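Local coordinates for protein L-hydantoinase (Arthrobacter aurescens, PDB 1GKR) that hydrolyses hydantoin derivatives, aryl more readily than alkyl, using two zinc ions per subunit, with a stereoselectivity that depends on the substrate, at residues Ile64-Lys69 against Phe106-Lys111; Glu134-His139 against Ala174-Val179; Met364-Ala369 against Gly373-Lys378. All blocks are in the same frame, centred on the assembly; numbering follows the deposited sequence.

Contact 1 (Ile64-Lys69 against Phe106-Lys111)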
loop_
_atom_site.group_PDB
_atom_site.type_symbol
_atom_site.label_atom_id
_atom_site.label_comp_id
_atom_site.label_asym_id
_atom_site.label_seq_id
_atom_site.Cartn_x
_atom_site.Cartn_y
_atom_site.Cartn_z
ATOM N N ILE A 64 14.282 8.512 38.259
ATOM C CA ILE A 64 14.693 9.916 38.325
ATOM C C ILE A 64 15.856 10.160 39.266
ATOM O O ILE A 64 16.967 10.430 38.808
ATOM C CB ILE A 64 13.549 10.833 38.773
ATOM C CG1 ILE A 64 12.282 10.557 37.954
ATOM C CG2 ILE A 64 13.996 12.289 38.629
ATOM C CD1 ILE A 64 12.236 11.262 36.623
ATOM N N ASP A 65 15.576 10.085 40.571
ATOM C CA ASP A 65 16.563 10.265 41.639
ATOM C C ASP A 65 17.328 11.585 41.518
ATOM O O ASP A 65 16.767 12.613 41.130
ATOM C CB ASP A 65 17.554 9.092 41.631
ATOM C CG ASP A 65 18.210 8.840 42.997
ATOM O OD1 ASP A 65 17.548 8.250 43.883
ATOM O OD2 ASP A 65 19.390 9.223 43.180
ATOM N N MET A 66 18.614 11.547 41.858
ATOM C CA MET A 66 19.479 12.722 41.812
ATOM C C MET A 66 18.931 13.869 42.662
ATOM O O MET A 66 18.327 13.624 43.707
ATOM C CB MET A 66 19.690 13.157 40.365
ATOM C CG MET A 66 20.224 12.029 39.495
ATOM S SD MET A 66 21.683 11.196 40.209
ATOM C CE MET A 66 23.011 12.140 39.419
ATOM N N ASP A 67 19.125 15.110 42.230
ATOM C CA ASP A 67 18.659 16.254 43.018
ATOM C C ASP A 67 17.167 16.270 43.323
ATOM O O ASP A 67 16.706 17.023 44.180
ATOM C CB ASP A 67 19.050 17.579 42.346
ATOM C CG ASP A 67 20.552 17.820 42.350
ATOM O OD1 ASP A 67 21.298 17.001 42.945
ATOM O OD2 ASP A 67 20.986 18.832 41.754
ATOM N N LEU A 68 16.410 15.432 42.636
ATOM C CA LEU A 68 14.975 15.389 42.854
ATOM C C LEU A 68 14.551 14.105 43.546
ATOM O O LEU A 68 13.367 13.770 43.567
ATOM C CB LEU A 68 14.256 15.489 41.506
ATOM C CG LEU A 68 14.649 16.664 40.609
ATOM C CD1 LEU A 68 13.915 16.544 39.281
ATOM C CD2 LEU A 68 14.321 17.988 41.309
ATOM N N LYS A 69 15.504 13.392 44.126
ATOM C CA LYS A 69 15.165 12.129 44.745
ATOM C C LYS A 69 14.061 12.166 45.801
ATOM O O LYS A 69 13.295 11.217 45.914
ATOM C CB LYS A 69 16.419 11.450 45.298
ATOM C CG LYS A 69 16.959 12.017 46.581
ATOM C CD LYS A 69 18.358 11.457 46.861
ATOM C CE LYS A 69 19.391 12.091 45.937
ATOM N NZ LYS A 69 20.756 11.521 46.120
ATOM N N PHE A 106 26.444 12.074 33.396
ATOM C CA PHE A 106 26.336 10.643 33.153
ATOM C C PHE A 106 27.213 9.870 34.128
ATOM O O PHE A 106 26.741 8.941 34.790
ATOM C CB PHE A 106 26.754 10.328 31.716
ATOM C CG PHE A 106 26.592 8.881 31.335
ATOM C CD1 PHE A 106 25.364 8.396 30.881
ATOM C CD2 PHE A 106 27.654 7.994 31.455
ATOM C CE1 PHE A 106 25.195 7.046 30.555
ATOM C CE2 PHE A 106 27.498 6.641 31.133
ATOM C CZ PHE A 106 26.266 6.170 30.684
ATOM N N LEU A 107 28.489 10.245 34.204
ATOM C CA LEU A 107 29.423 9.576 35.111
ATOM C C LEU A 107 28.961 9.650 36.562
ATOM O O LEU A 107 29.158 8.709 37.339
ATOM C CB LEU A 107 30.818 10.194 35.015
ATOM C CG LEU A 107 31.860 9.601 34.069
ATOM C CD1 LEU A 107 31.393 8.283 33.498
ATOM C CD2 LEU A 107 32.117 10.585 32.972
ATOM N N GLU A 108 28.349 10.773 36.924
ATOM C CA GLU A 108 27.876 10.951 38.282
ATOM C C GLU A 108 26.684 10.047 38.565
ATOM O O GLU A 108 26.628 9.411 39.620
ATOM C CB GLU A 108 27.504 12.418 38.532
ATOM C CG GLU A 108 27.233 12.769 39.997
ATOM C CD GLU A 108 28.359 12.334 40.944
ATOM O OE1 GLU A 108 29.550 12.446 40.557
ATOM O OE2 GLU A 108 28.053 11.892 42.079
ATOM N N LYS A 109 25.741 9.976 37.622
ATOM C CA LYS A 109 24.559 9.136 37.804
ATOM C C LYS A 109 24.970 7.667 37.897
ATOM O O LYS A 109 24.404 6.907 38.674
ATOM C CB LYS A 109 23.559 9.330 36.657
ATOM C CG LYS A 109 22.243 8.604 36.901
ATOM C CD LYS A 109 21.295 8.615 35.702
ATOM C CE LYS A 109 20.398 9.822 35.706
ATOM N NZ LYS A 109 19.085 9.508 35.083
ATOM N N LYS A 110 25.969 7.278 37.118
ATOM C CA LYS A 110 26.444 5.905 37.124
ATOM C C LYS A 110 27.025 5.524 38.480
ATOM O O LYS A 110 26.805 4.417 38.986
ATOM C CB LYS A 110 27.500 5.739 36.046
ATOM C CG LYS A 110 28.257 4.436 36.080
ATOM C CD LYS A 110 29.151 4.399 34.867
ATOM C CE LYS A 110 30.283 3.413 34.998
ATOM N NZ LYS A 110 31.176 3.583 33.811
ATOM N N LYS A 111 27.774 6.458 39.054
ATOM C CA LYS A 111 28.406 6.263 40.346
ATOM C C LYS A 111 27.325 6.077 41.396
ATOM O O LYS A 111 27.334 5.110 42.153
ATOM C CB LYS A 111 29.257 7.484 40.660
ATOM C CG LYS A 111 30.085 7.414 41.923
ATOM C CD LYS A 111 30.911 8.692 42.014
ATOM C CE LYS A 111 31.307 9.044 43.443
ATOM N NZ LYS A 111 31.869 10.432 43.497
#
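Met66 and Lys109 make the principal apolar contact between the loop 64-69 and the helical segment 106-111, and their CA atoms are the nearest across it, 7.4 Å apart. The thioether bends at chi2 and chi3 (-50° and -93°), which carries its terminal methyl to the helix backbone: Met66 CE lies 3.7 Å from Lys109 CA and 4.0 Å from Lys109 CB. The same methyl reaches the aliphatic Glu108 CG more loosely, at 4.3 Å from Met66 CE.

No hydrogen bond or salt bridge joins the two segments. Lys109 NZ stops 4.4 Å from Ile64 O, too far for a bond; this carbonyl is bonded instead to the Thr96 hydroxyl, while Glu92 accepts from Ile64 N and forms a long, weak ion pair with Lys109. Within the loop, Met66 N donates to Asp65 OD2 over 2.8 Å, meeting it from above the carboxylate plane, and Arg116 adds a salt bridge to that oxygen.

The loop follows strand 51-62, which carries the zinc ligands His60 and His62, and the Ile64 side chain is about 8 Å from a zinc ion. Helix 103-116 is backed by strand 120-123, where Leu123 packs on Phe106 and Lys109.

Contact 2 (Glu134-His139 against Ala174-Val179)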
loop_
_atom_site.group_PDB
_atom_site.type_symbol
_atom_site.label_atom_id
_atom_site.label_comp_id
_atom_site.label_asym_id
_atom_site.label_seq_id
_atom_site.Cartn_x
_atom_site.Cartn_y
_atom_site.Cartn_z
ATOM N N GLU A 134 28.089 15.687 23.069
ATOM C CA GLU A 134 28.137 14.905 24.302
ATOM C C GLU A 134 27.717 13.456 24.049
ATOM O O GLU A 134 28.107 12.545 24.787
ATOM C CB GLU A 134 27.214 15.505 25.367
ATOM C CG GLU A 134 27.671 16.827 25.926
ATOM C CD GLU A 134 29.068 16.762 26.517
ATOM O OE1 GLU A 134 29.320 15.924 27.418
ATOM O OE2 GLU A 134 29.916 17.562 26.078
ATOM N N ILE A 135 26.914 13.251 23.010
ATOM C CA ILE A 135 26.425 11.922 22.674
ATOM C C ILE A 135 27.544 10.921 22.452
ATOM O O ILE A 135 27.522 9.826 23.007
ATOM C CB ILE A 135 25.525 11.973 21.437
ATOM C CG1 ILE A 135 24.187 12.602 21.835
ATOM C CG2 ILE A 135 25.334 10.569 20.861
ATOM C CD1 ILE A 135 23.296 12.938 20.690
ATOM N N ARG A 136 28.520 11.297 21.639
ATOM C CA ARG A 136 29.655 10.433 21.366
ATOM C C ARG A 136 30.351 10.087 22.681
ATOM O O ARG A 136 30.771 8.951 22.900
ATOM C CB ARG A 136 30.622 11.170 20.452
ATOM C CG ARG A 136 30.980 10.438 19.198
ATOM C CD ARG A 136 31.867 9.267 19.507
ATOM N NE ARG A 136 32.071 8.466 18.309
ATOM C CZ ARG A 136 32.627 7.259 18.297
ATOM N NH1 ARG A 136 33.045 6.699 19.431
ATOM N NH2 ARG A 136 32.743 6.606 17.145
ATOM N N LYS A 137 30.459 11.083 23.560
ATOM C CA LYS A 137 31.114 10.921 24.856
ATOM C C LYS A 137 30.423 9.915 25.767
ATOM O O LYS A 137 31.077 9.058 26.382
ATOM C CB LYS A 137 31.181 12.260 25.594
ATOM C CG LYS A 137 31.964 13.374 24.907
ATOM C CD LYS A 137 32.066 14.574 25.847
ATOM C CE LYS A 137 32.676 15.794 25.172
ATOM N NZ LYS A 137 32.871 16.912 26.146
ATOM N N MET A 138 29.100 10.044 25.878
ATOM C CA MET A 138 28.332 9.142 26.727
ATOM C C MET A 138 28.350 7.727 26.149
ATOM O O MET A 138 28.416 6.741 26.894
ATOM C CB MET A 138 26.898 9.663 26.902
ATOM C CG MET A 138 26.838 10.908 27.746
ATOM S SD MET A 138 25.197 11.523 28.130
ATOM C CE MET A 138 24.890 12.611 26.742
ATOM N N HIS A 139 28.307 7.636 24.821
ATOM C CA HIS A 139 28.357 6.348 24.144
ATOM C C HIS A 139 29.622 5.622 24.588
ATOM O O HIS A 139 29.567 4.457 25.010
ATOM C CB HIS A 139 28.403 6.533 22.628
ATOM C CG HIS A 139 28.590 5.252 21.875
ATOM N ND1 HIS A 139 27.626 4.271 21.825
ATOM C CD2 HIS A 139 29.648 4.774 21.178
ATOM C CE1 HIS A 139 28.081 3.244 21.131
ATOM N NE2 HIS A 139 29.307 3.522 20.728
ATOM N N ALA A 174 23.436 6.844 14.434
ATOM C CA ALA A 174 23.743 5.851 13.419
ATOM C C ALA A 174 25.234 5.625 13.339
ATOM O O ALA A 174 25.691 4.490 13.228
ATOM C CB ALA A 174 23.226 6.293 12.077
ATOM N N ALA A 175 25.991 6.713 13.402
ATOM C CA ALA A 175 27.441 6.641 13.322
ATOM C C ALA A 175 28.086 5.959 14.529
ATOM O O ALA A 175 29.174 5.410 14.417
ATOM C CB ALA A 175 28.007 8.031 13.150
ATOM N N CYS A 176 27.425 6.000 15.681
ATOM C CA CYS A 176 27.951 5.373 16.896
ATOM C C CYS A 176 27.475 3.943 16.986
ATOM O O CYS A 176 28.032 3.148 17.738
ATOM C CB CYS A 176 27.468 6.106 18.153
ATOM S SG CYS A 176 28.127 7.760 18.356
ATOM N N GLY A 177 26.428 3.635 16.226
ATOM C CA GLY A 177 25.857 2.302 16.246
ATOM C C GLY A 177 25.093 2.103 17.539
ATOM O O GLY A 177 25.036 0.998 18.085
ATOM N N SER A 178 24.510 3.187 18.037
ATOM C CA SER A 178 23.765 3.147 19.277
ATOM C C SER A 178 22.288 2.968 18.970
ATOM O O SER A 178 21.926 2.502 17.893
ATOM C CB SER A 178 23.995 4.447 20.048
ATOM O OG SER A 178 23.340 4.427 21.307
ATOM N N VAL A 179 21.438 3.337 19.922
ATOM C CA VAL A 179 19.992 3.240 19.763
ATOM C C VAL A 179 19.407 4.582 20.173
ATOM O O VAL A 179 19.904 5.206 21.101
ATOM C CB VAL A 179 19.394 2.168 20.710
ATOM C CG1 VAL A 179 17.891 2.052 20.499
ATOM C CG2 VAL A 179 20.072 0.856 20.484
HETATM O O HOH W 1 25.336 3.443 22.920
#
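Cys176 meets both His139 and Arg136, and these three residues bury the greatest surface where helix 132-140 packs on the end of helix 163-176. The methylene of the cysteine sits over one face of the imidazole: Cys176 CB is 3.9 Å from the centroid of the His139 ring and 6° off its normal, a CH-pi contact. The sulfur approaches obliquely, Cys176 SG being 4.7 Å from the same centroid. The His139 torsion (chi1 174°, CG anti to the backbone N) lays the ring against Cys176 CB.

Arg136 runs alongside the thiol, its CG and NE each 4.0 Å from Cys176 SG. Its guanidinium has its polar partner elsewhere, in a salt bridge with Asp140.

The helix bearing Cys176 ends in a Schellman motif: Gly177, of positive phi, is the C-prime residue, Ser178 N pairs back to Ile173 O and Gly177 N, weakly, to Ala174 O, which brings Ser178 beside the ring. There a water lies in the plane of the imidazole at its edge, 2.7 Å from both His139 ND1 and Ser178 OG and hydrogen-bonded to each. Although His139 NE2 comes within 3.3 Å of Cys176 O, the angle is poor and no bond forms. The chemistry is therefore mixed: carbon and sulfur pack against the histidine, while direct hydrogen bonds between the segments are lacking and the bridging water supplies the polar link.

Contact 3 (Met364-Ala369 against Gly373-Lys378)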
loop_
_atom_site.group_PDB
_atom_site.type_symbol
_atom_site.label_atom_id
_atom_site.label_comp_id
_atom_site.label_asym_id
_atom_site.label_seq_id
_atom_site.Cartn_x
_atom_site.Cartn_y
_atom_site.Cartn_z
ATOM N N MET A 364 9.153 -8.847 26.850
ATOM C CA MET A 364 9.575 -8.318 28.140
ATOM C C MET A 364 10.990 -8.676 28.531
ATOM O O MET A 364 11.522 -8.101 29.485
ATOM C CB MET A 364 8.618 -8.760 29.255
ATOM C CG MET A 364 7.268 -8.121 29.130
ATOM S SD MET A 364 6.167 -8.443 30.491
ATOM C CE MET A 364 6.581 -7.091 31.581
ATOM N N CYS A 365 11.607 -9.613 27.810
ATOM C CA CYS A 365 12.968 -10.020 28.131
ATOM C C CYS A 365 13.911 -10.020 26.943
ATOM O O CYS A 365 14.889 -9.281 26.913
ATOM C CB CYS A 365 12.975 -11.419 28.747
ATOM S SG CYS A 365 11.785 -11.673 30.085
ATOM N N GLU A 366 13.611 -10.858 25.961
ATOM C CA GLU A 366 14.468 -10.992 24.796
ATOM C C GLU A 366 14.685 -9.767 23.916
ATOM O O GLU A 366 15.819 -9.294 23.806
ATOM C CB GLU A 366 13.981 -12.164 23.948
ATOM C CG GLU A 366 14.391 -13.510 24.513
ATOM C CD GLU A 366 13.619 -14.673 23.916
ATOM O OE1 GLU A 366 13.283 -14.598 22.713
ATOM O OE2 GLU A 366 13.370 -15.661 24.652
ATOM N N LYS A 367 13.626 -9.252 23.292
ATOM C CA LYS A 367 13.787 -8.107 22.408
ATOM C C LYS A 367 14.419 -6.882 23.072
ATOM O O LYS A 367 15.354 -6.281 22.525
ATOM C CB LYS A 367 12.449 -7.741 21.756
ATOM C CG LYS A 367 12.323 -8.219 20.317
ATOM C CD LYS A 367 10.857 -8.261 19.875
ATOM C CE LYS A 367 10.729 -8.609 18.395
ATOM N NZ LYS A 367 11.619 -9.759 18.049
ATOM N N PRO A 368 13.908 -6.469 24.241
ATOM C CA PRO A 368 14.585 -5.298 24.801
ATOM C C PRO A 368 16.108 -5.519 24.940
ATOM O O PRO A 368 16.892 -4.675 24.530
ATOM C CB PRO A 368 13.857 -5.073 26.136
ATOM C CG PRO A 368 13.033 -6.345 26.341
ATOM C CD PRO A 368 12.683 -6.796 24.989
ATOM N N ALA A 369 16.527 -6.658 25.477
ATOM C CA ALA A 369 17.951 -6.933 25.622
ATOM C C ALA A 369 18.626 -6.926 24.256
ATOM O O ALA A 369 19.678 -6.316 24.063
ATOM C CB ALA A 369 18.161 -8.278 26.287
ATOM N N GLY A 373 21.645 -4.421 22.703
ATOM C CA GLY A 373 22.926 -5.087 22.665
ATOM C C GLY A 373 23.436 -5.635 23.976
ATOM O O GLY A 373 24.640 -5.767 24.149
ATOM N N ILE A 374 22.550 -5.953 24.909
ATOM C CA ILE A 374 23.003 -6.515 26.174
ATOM C C ILE A 374 22.502 -7.952 26.213
ATOM O O ILE A 374 22.509 -8.602 27.263
ATOM C CB ILE A 374 22.421 -5.723 27.381
ATOM C CG1 ILE A 374 20.893 -5.727 27.347
ATOM C CG2 ILE A 374 22.901 -4.285 27.341
ATOM C CD1 ILE A 374 20.260 -4.905 28.464
ATOM N N TYR A 375 22.130 -8.448 25.033
ATOM C CA TYR A 375 21.517 -9.752 24.893
ATOM C C TYR A 375 22.017 -10.998 25.576
ATOM O O TYR A 375 21.723 -11.198 26.760
ATOM C CB TYR A 375 21.260 -10.121 23.434
ATOM C CG TYR A 375 20.538 -11.462 23.312
ATOM C CD1 TYR A 375 19.332 -11.699 23.976
ATOM C CD2 TYR A 375 21.083 -12.501 22.565
ATOM C CE1 TYR A 375 18.692 -12.945 23.898
ATOM C CE2 TYR A 375 20.457 -13.740 22.475
ATOM C CZ TYR A 375 19.263 -13.965 23.140
ATOM O OH TYR A 375 18.660 -15.215 23.027
ATOM N N PRO A 376 22.814 -11.830 24.886
ATOM C CA PRO A 376 23.194 -13.030 25.652
ATOM C C PRO A 376 23.303 -12.833 27.188
ATOM O O PRO A 376 22.810 -13.667 27.956
ATOM C CB PRO A 376 24.473 -13.485 24.967
ATOM C CG PRO A 376 25.069 -12.189 24.513
ATOM C CD PRO A 376 23.901 -11.393 23.991
ATOM N N GLN A 377 23.871 -11.708 27.639
ATOM C CA GLN A 377 24.008 -11.461 29.082
ATOM C C GLN A 377 22.671 -11.394 29.833
ATOM O O GLN A 377 22.492 -12.088 30.833
ATOM C CB GLN A 377 24.792 -10.175 29.342
ATOM C CG GLN A 377 25.146 -10.005 30.802
ATOM C CD GLN A 377 25.869 -8.704 31.094
ATOM O OE1 GLN A 377 26.274 -7.983 30.184
ATOM N NE2 GLN A 377 26.043 -8.404 32.371
ATOM N N LYS A 378 21.751 -10.550 29.361
ATOM C CA LYS A 378 20.423 -10.422 29.978
ATOM C C LYS A 378 19.368 -10.873 28.975
ATOM O O LYS A 378 19.644 -10.967 27.792
ATOM C CB LYS A 378 20.133 -8.966 30.352
ATOM C CG LYS A 378 21.152 -8.328 31.260
ATOM C CD LYS A 378 21.174 -9.009 32.606
ATOM C CE LYS A 378 22.196 -8.364 33.518
ATOM N NZ LYS A 378 22.171 -8.987 34.863
#
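Tyr375 reaches back from the loop 373-378 along the last turns of helix 357-372, touching first Ala369 and then Glu366. Its CB is 4.2 Å from Ala369 O. The first torsion (chi1 -177°) sets CG anti to the backbone N, and the ring then lies with one edge toward the helix: Tyr375 CD1 is 4.3 Å from Ala369 CB, the methyl standing near the ring plane. One atom further out, Tyr375 CE1 approaches the aliphatic chain of Glu366 at CG, 4.4 Å away. The carboxylate of that glutamate is turned to other company, hydrogen-bonding to Ser14. Elsewhere on the ring, Lys370 makes a cation-pi contact and Asp15 of the second subunit packs against the tyrosine.

The turn that allows this return is a Schellman motif closing helix 357-372 in this amidohydrolase, a family of the TIM-barrel clan. Gly373 leaves the helical conformation with positive phi (77°), and Ile374 N then donates to Ala369 O over 3.0 Å with an N-H...O angle of 155°.

The Ala369 methyl is touched by both Ile374 CG1, 3.9 Å from Ala369 CB, and the Tyr375 ring edge. That CG1 lies between the backbone N and the carbonyl carbon of Ile374, which places it beside the helix end. Further along the loop, the Lys378 side chain leads away from this helix, and its amine forms salt bridges with Asp120, Asp386 and Asp388.

How the contacts relate
From the N terminus the three contacts follow in series, neither nesting nor crossing. Contact 1 closes a loop of 36 residues that includes helix 75-85 and strand 87-92, joining the chain after strand 51-62 to helix 103-116. Contact 2 then brackets 34 residues, among them the carboxylated Lys147 that binds both zinc ions, and brings helices 132-140 and 163-176 together. The first two meet directly, Phe106 CB lying 4.0 Å from Met138 CG, so three helices are linked in succession. Contact 3 spans just three intervening residues at the end of helix 357-372; its nearest atoms stay about 6 Å from contact 2 and about 11 Å from contact 1.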